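PDB 2QN0: neurotoxin from Clostridium botulinum, which acts as the zinc-dependent protease of type C botulinum toxin, probably cleaving SNARE proteins and thereby blocking neurotransmitter release. Local coordinates for residues A[360-363]-A[364-368]; A[370-373]-A[374-377]. All coordinates share one frame; numbering follows the deposited sequence.

Contact 1: A[360-363]-A[364-368]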
loop_
_atom_site.group_PDB
_atom_site.type_symbol
_atom_site.label_atom_id
_atom_site.label_comp_id
_atom_site.label_asym_id
_atom_site.label_seq_id
_atom_site.Cartn_x
_atom_site.Cartn_y
_atom_site.Cartn_z
ATOM N N GLU A 360 -9.952 2.874 4.809
ATOM C CA GLU A 360 -10.769 2.507 3.651
ATOM C C GLU A 360 -12.225 2.936 3.858
ATOM O O GLU A 360 -12.862 3.503 2.965
ATOM C CB GLU A 360 -10.720 0.994 3.445
ATOM C CG GLU A 360 -11.471 0.507 2.211
ATOM C CD GLU A 360 -11.569 -1.004 2.155
ATOM O OE1 GLU A 360 -10.576 -1.676 2.512
ATOM O OE2 GLU A 360 -12.631 -1.522 1.743
ATOM N N PHE A 361 -12.741 2.643 5.047
ATOM C CA PHE A 361 -14.111 2.973 5.421
ATOM C C PHE A 361 -14.401 4.464 5.242
ATOM O O PHE A 361 -15.455 4.847 4.733
ATOM C CB PHE A 361 -14.346 2.580 6.884
ATOM C CG PHE A 361 -15.781 2.677 7.316
ATOM C CD1 PHE A 361 -16.670 1.638 7.057
ATOM C CD2 PHE A 361 -16.246 3.811 7.970
ATOM C CE1 PHE A 361 -18.006 1.728 7.446
ATOM C CE2 PHE A 361 -17.579 3.910 8.362
ATOM C CZ PHE A 361 -18.459 2.867 8.098
ATOM N N ASN A 362 -13.464 5.303 5.670
ATOM C CA ASN A 362 -13.633 6.745 5.557
ATOM C C ASN A 362 -13.524 7.175 4.095
ATOM O O ASN A 362 -14.272 8.041 3.641
ATOM C CB ASN A 362 -12.581 7.459 6.417
ATOM C CG ASN A 362 -12.894 8.928 6.633
ATOM O OD1 ASN A 362 -14.059 9.334 6.631
ATOM N ND2 ASN A 362 -11.852 9.733 6.844
ATOM N N TYR A 363 -12.610 6.563 3.348
ATOM C CA TYR A 363 -12.460 6.925 1.938
ATOM C C TYR A 363 -13.748 6.653 1.159
ATOM O O TYR A 363 -14.136 7.447 0.303
ATOM C CB TYR A 363 -11.311 6.150 1.278
ATOM C CG TYR A 363 -9.962 6.314 1.946
ATOM C CD1 TYR A 363 -9.609 7.507 2.582
ATOM C CD2 TYR A 363 -9.025 5.282 1.917
ATOM C CE1 TYR A 363 -8.354 7.662 3.177
ATOM C CE2 TYR A 363 -7.772 5.430 2.500
ATOM C CZ TYR A 363 -7.444 6.620 3.130
ATOM O OH TYR A 363 -6.202 6.759 3.712
ATOM N N ALA A 364 -14.410 5.537 1.452
ATOM C CA ALA A 364 -15.646 5.193 0.747
ATOM C C ALA A 364 -16.667 6.317 0.864
ATOM O O ALA A 364 -17.366 6.634 -0.098
ATOM C CB ALA A 364 -16.231 3.889 1.295
ATOM N N LYS A 365 -16.753 6.918 2.047
ATOM C CA LYS A 365 -17.685 8.015 2.267
ATOM C C LYS A 365 -17.223 9.279 1.548
ATOM O O LYS A 365 -18.006 9.945 0.871
ATOM C CB LYS A 365 -17.815 8.313 3.765
ATOM C CG LYS A 365 -18.455 7.189 4.568
ATOM C CD LYS A 365 -18.589 7.556 6.043
ATOM C CE LYS A 365 -17.231 7.743 6.704
ATOM N NZ LYS A 365 -17.358 8.077 8.153
ATOM N N ILE A 366 -15.943 9.603 1.689
ATOM C CA ILE A 366 -15.395 10.805 1.071
ATOM C C ILE A 366 -15.431 10.805 -0.457
ATOM O O ILE A 366 -15.756 11.824 -1.071
ATOM C CB ILE A 366 -13.956 11.052 1.569
ATOM C CG1 ILE A 366 -13.991 11.340 3.075
ATOM C CG2 ILE A 366 -13.322 12.223 0.813
ATOM C CD1 ILE A 366 -12.627 11.435 3.719
ATOM N N TYR A 367 -15.110 9.672 -1.075
ATOM C CA TYR A 367 -15.123 9.580 -2.537
ATOM C C TYR A 367 -16.511 9.236 -3.068
ATOM O O TYR A 367 -16.708 9.099 -4.273
ATOM C CB TYR A 367 -14.106 8.541 -3.011
ATOM C CG TYR A 367 -12.671 9.004 -2.858
ATOM C CD1 TYR A 367 -11.945 9.469 -3.955
ATOM C CD2 TYR A 367 -12.055 9.019 -1.606
ATOM C CE1 TYR A 367 -10.635 9.942 -3.808
ATOM C CE2 TYR A 367 -10.753 9.490 -1.447
ATOM C CZ TYR A 367 -10.050 9.951 -2.549
ATOM O OH TYR A 367 -8.771 10.435 -2.384
ATOM N N ASN A 368 -17.464 9.091 -2.155
ATOM C CA ASN A 368 -18.845 8.780 -2.511
ATOM C C ASN A 368 -18.992 7.565 -3.427
ATOM O O ASN A 368 -19.581 7.655 -4.504
ATOM C CB ASN A 368 -19.498 10.000 -3.167
ATOM C CG ASN A 368 -20.998 9.847 -3.313
ATOM O OD1 ASN A 368 -21.701 9.549 -2.344
ATOM N ND2 ASN A 368 -21.501 10.056 -4.525
#

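Contact 2: A[370-373]-A[374-377]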
loop_
_atom_site.group_PDB
_atom_site.type_symbol
_atom_site.label_atom_id
_atom_site.label_comp_id
_atom_site.label_asym_id
_atom_site.label_seq_id
_atom_site.Cartn_x
_atom_site.Cartn_y
_atom_site.Cartn_z
ATOM N N GLN A 370 -19.746 3.110 -3.519
ATOM C CA GLN A 370 -20.303 1.978 -2.794
ATOM C C GLN A 370 -19.099 1.157 -2.358
ATOM O O GLN A 370 -18.078 1.140 -3.045
ATOM C CB GLN A 370 -21.190 1.141 -3.723
ATOM C CG GLN A 370 -21.852 -0.064 -3.062
ATOM C CD GLN A 370 -22.798 0.336 -1.943
ATOM O OE1 GLN A 370 -22.370 0.860 -0.914
ATOM N NE2 GLN A 370 -24.096 0.094 -2.141
ATOM N N ASN A 371 -19.206 0.480 -1.220
ATOM C CA ASN A 371 -18.098 -0.338 -0.751
ATOM C C ASN A 371 -18.579 -1.371 0.256
ATOM O O ASN A 371 -19.686 -1.268 0.784
ATOM C CB ASN A 371 -17.012 0.544 -0.116
ATOM C CG ASN A 371 -15.716 -0.214 0.127
ATOM O OD1 ASN A 371 -15.259 -0.967 -0.733
ATOM N ND2 ASN A 371 -15.106 -0.006 1.293
ATOM N N ARG A 372 -17.743 -2.371 0.511
ATOM C CA ARG A 372 -18.085 -3.412 1.469
ATOM C C ARG A 372 -18.318 -2.751 2.822
ATOM O O ARG A 372 -17.648 -1.783 3.170
ATOM C CB ARG A 372 -16.949 -4.435 1.556
ATOM C CG ARG A 372 -15.571 -3.833 1.812
ATOM C CD ARG A 372 -14.482 -4.899 1.727
ATOM N NE ARG A 372 -13.139 -4.328 1.824
ATOM C CZ ARG A 372 -12.016 -5.031 1.694
ATOM N NH1 ARG A 372 -12.073 -6.337 1.463
ATOM N NH2 ARG A 372 -10.835 -4.427 1.788
ATOM N N LYS A 373 -19.283 -3.266 3.577
ATOM C CA LYS A 373 -19.599 -2.709 4.885
ATOM C C LYS A 373 -18.538 -3.069 5.923
ATOM O O LYS A 373 -18.256 -2.284 6.831
ATOM C CB LYS A 373 -20.964 -3.212 5.346
ATOM C CG LYS A 373 -21.449 -2.578 6.639
ATOM C CD LYS A 373 -22.850 -3.055 6.973
ATOM C CE LYS A 373 -23.360 -2.422 8.254
ATOM N NZ LYS A 373 -24.732 -2.907 8.579
ATOM N N ILE A 374 -17.969 -4.261 5.789
ATOM C CA ILE A 374 -16.930 -4.733 6.701
ATOM C C ILE A 374 -15.816 -5.392 5.902
ATOM O O ILE A 374 -16.030 -5.839 4.775
ATOM C CB ILE A 374 -17.473 -5.770 7.720
ATOM C CG1 ILE A 374 -18.266 -6.856 6.993
ATOM C CG2 ILE A 374 -18.323 -5.069 8.774
ATOM C CD1 ILE A 374 -18.684 -8.014 7.891
ATOM N N TYR A 375 -14.627 -5.452 6.490
ATOM C CA TYR A 375 -13.483 -6.060 5.820
ATOM C C TYR A 375 -13.768 -7.524 5.479
ATOM O O TYR A 375 -13.346 -8.022 4.437
ATOM C CB TYR A 375 -12.244 -5.968 6.713
ATOM C CG TYR A 375 -11.010 -6.589 6.104
ATOM C CD1 TYR A 375 -10.371 -5.997 5.014
ATOM C CD2 TYR A 375 -10.484 -7.780 6.608
ATOM C CE1 TYR A 375 -9.235 -6.578 4.440
ATOM C CE2 TYR A 375 -9.351 -8.364 6.045
ATOM C CZ TYR A 375 -8.732 -7.757 4.961
ATOM O OH TYR A 375 -7.612 -8.330 4.401
ATOM N N LEU A 376 -14.490 -8.215 6.358
ATOM C CA LEU A 376 -14.809 -9.621 6.129
ATOM C C LEU A 376 -16.156 -9.865 5.449
ATOM O O LEU A 376 -16.775 -10.911 5.654
ATOM C CB LEU A 376 -14.749 -10.398 7.451
ATOM C CG LEU A 376 -13.372 -10.444 8.122
ATOM C CD1 LEU A 376 -13.464 -11.252 9.417
ATOM C CD2 LEU A 376 -12.350 -11.059 7.170
ATOM N N SER A 377 -16.616 -8.904 4.652
ATOM C CA SER A 377 -17.878 -9.072 3.931
ATOM C C SER A 377 -17.734 -10.309 3.059
ATOM O O SER A 377 -16.652 -10.576 2.534
ATOM C CB SER A 377 -18.161 -7.869 3.018
ATOM O OG SER A 377 -18.708 -6.765 3.724
HETATM O O HOH W 1 -14.374 -8.506 1.921
#

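Contact 1: A[360-363]-A[364-368]
Asn362 meets both Lys365 and Ile366 along one turn of helix 360-366, and its amide divides its two ends between them. With CG anti to the backbone N (chi1 -166°), the amide lies beside its own carbonyl carbon and reaches the following turn: ND2 is 3.6 Å from Ile366 CD1, and OD1 is 3.5 Å from Lys365 CE. Ile357 O accepts a hydrogen bond from ND2, which helps fix the rotation of the amide. Lys365 passes across Asn362 at roughly a right angle; a bend at chi3 (-64°) turns its end so that NZ stands 4.2 Å from Phe361 CE2, oblique to the ring. Deeper in the protein, Tyr363 O accepts a nearly straight bond from Tyr367 N (2.8 Å, 170°), and the ring edge approaches in plane, with Tyr367 CD2 3.2 Å from Tyr363 O. The hydroxyls of Tyr363 and Tyr367 are held by Asn232 OD1 and Ile97 O, and both rings pack on helix 223-238, with Tyr363 also touching helix 101-112. Asn368, with positive phi, ends the turn in a Schellman motif. At the other end, Glu360 OE1 hydrogen-bonds ND1 of the zinc ligand His229, so this short capped helix contributes a second-shell carboxylate to the HExxH zinc site.

Contact 2: A[370-373]-A[374-377]
Arg372 and Tyr375 lie alongside each other with their ends in the same direction, bringing the guanidinium against the tyrosine ring. Tyr375 CD1 sits over one face of the guanidinium, displaced from the centre of the group, and is 3.6 Å from Arg372 NH2; with the two planes 58° apart, the groups are inclined rather than stacked. The aliphatic part of the arginine is equally close-packed. Its first torsion (chi1 52°) wedges CG between its own N and C, and the chain then extends past Ile374 O, which is 3.5 Å from Arg372 CD. Ile374 O also accepts the 3.1 Å bond from Ser377 N that closes a type I beta turn. A water bridges the guanidinium to the turn: it accepts from Arg372 NH1 at 3.2 Å and donates to Tyr375 O at 2.8 Å and to Ser377 O at 3.1 Å. Lys373 is the loose part: it is exposed, and its extended side chain leads away from the turn. Arg372 NE forms a salt bridge with Glu360 OE2, so the guanidinium is positioned by charge, water and ring together. The Tyr375 side chain comes within about 4 Å of the zinc ion and touches its ligand Glu269. This chemistry is consistent with a role for the pair in stabilising the transition state, as proposed for the equivalent arginine and tyrosine in related clostridial neurotoxin proteases.

How the contacts relate
Contact 1 comes first along the chain, on helix 360-366, and contact 2 follows in the loop that leads from this helix toward strand 383-384. Their centres are 11 Å apart, on the same side of the chain's centre and within the same zinc protease domain. The chain turns back after the helix and brings them together: Asn371 ND2 probably hydrogen-bonds Glu360 OE2 at 2.9 Å, and Ala364 CB packs on Asn371 CB at 3.7 Å. Both also border helices 223-238 and 267-273, which carry the three protein ligands of the zinc. Through OE2 Glu360 meets Arg372 as well as Asn371, so the helix and its trailing loop share one carboxylate next to the zinc site.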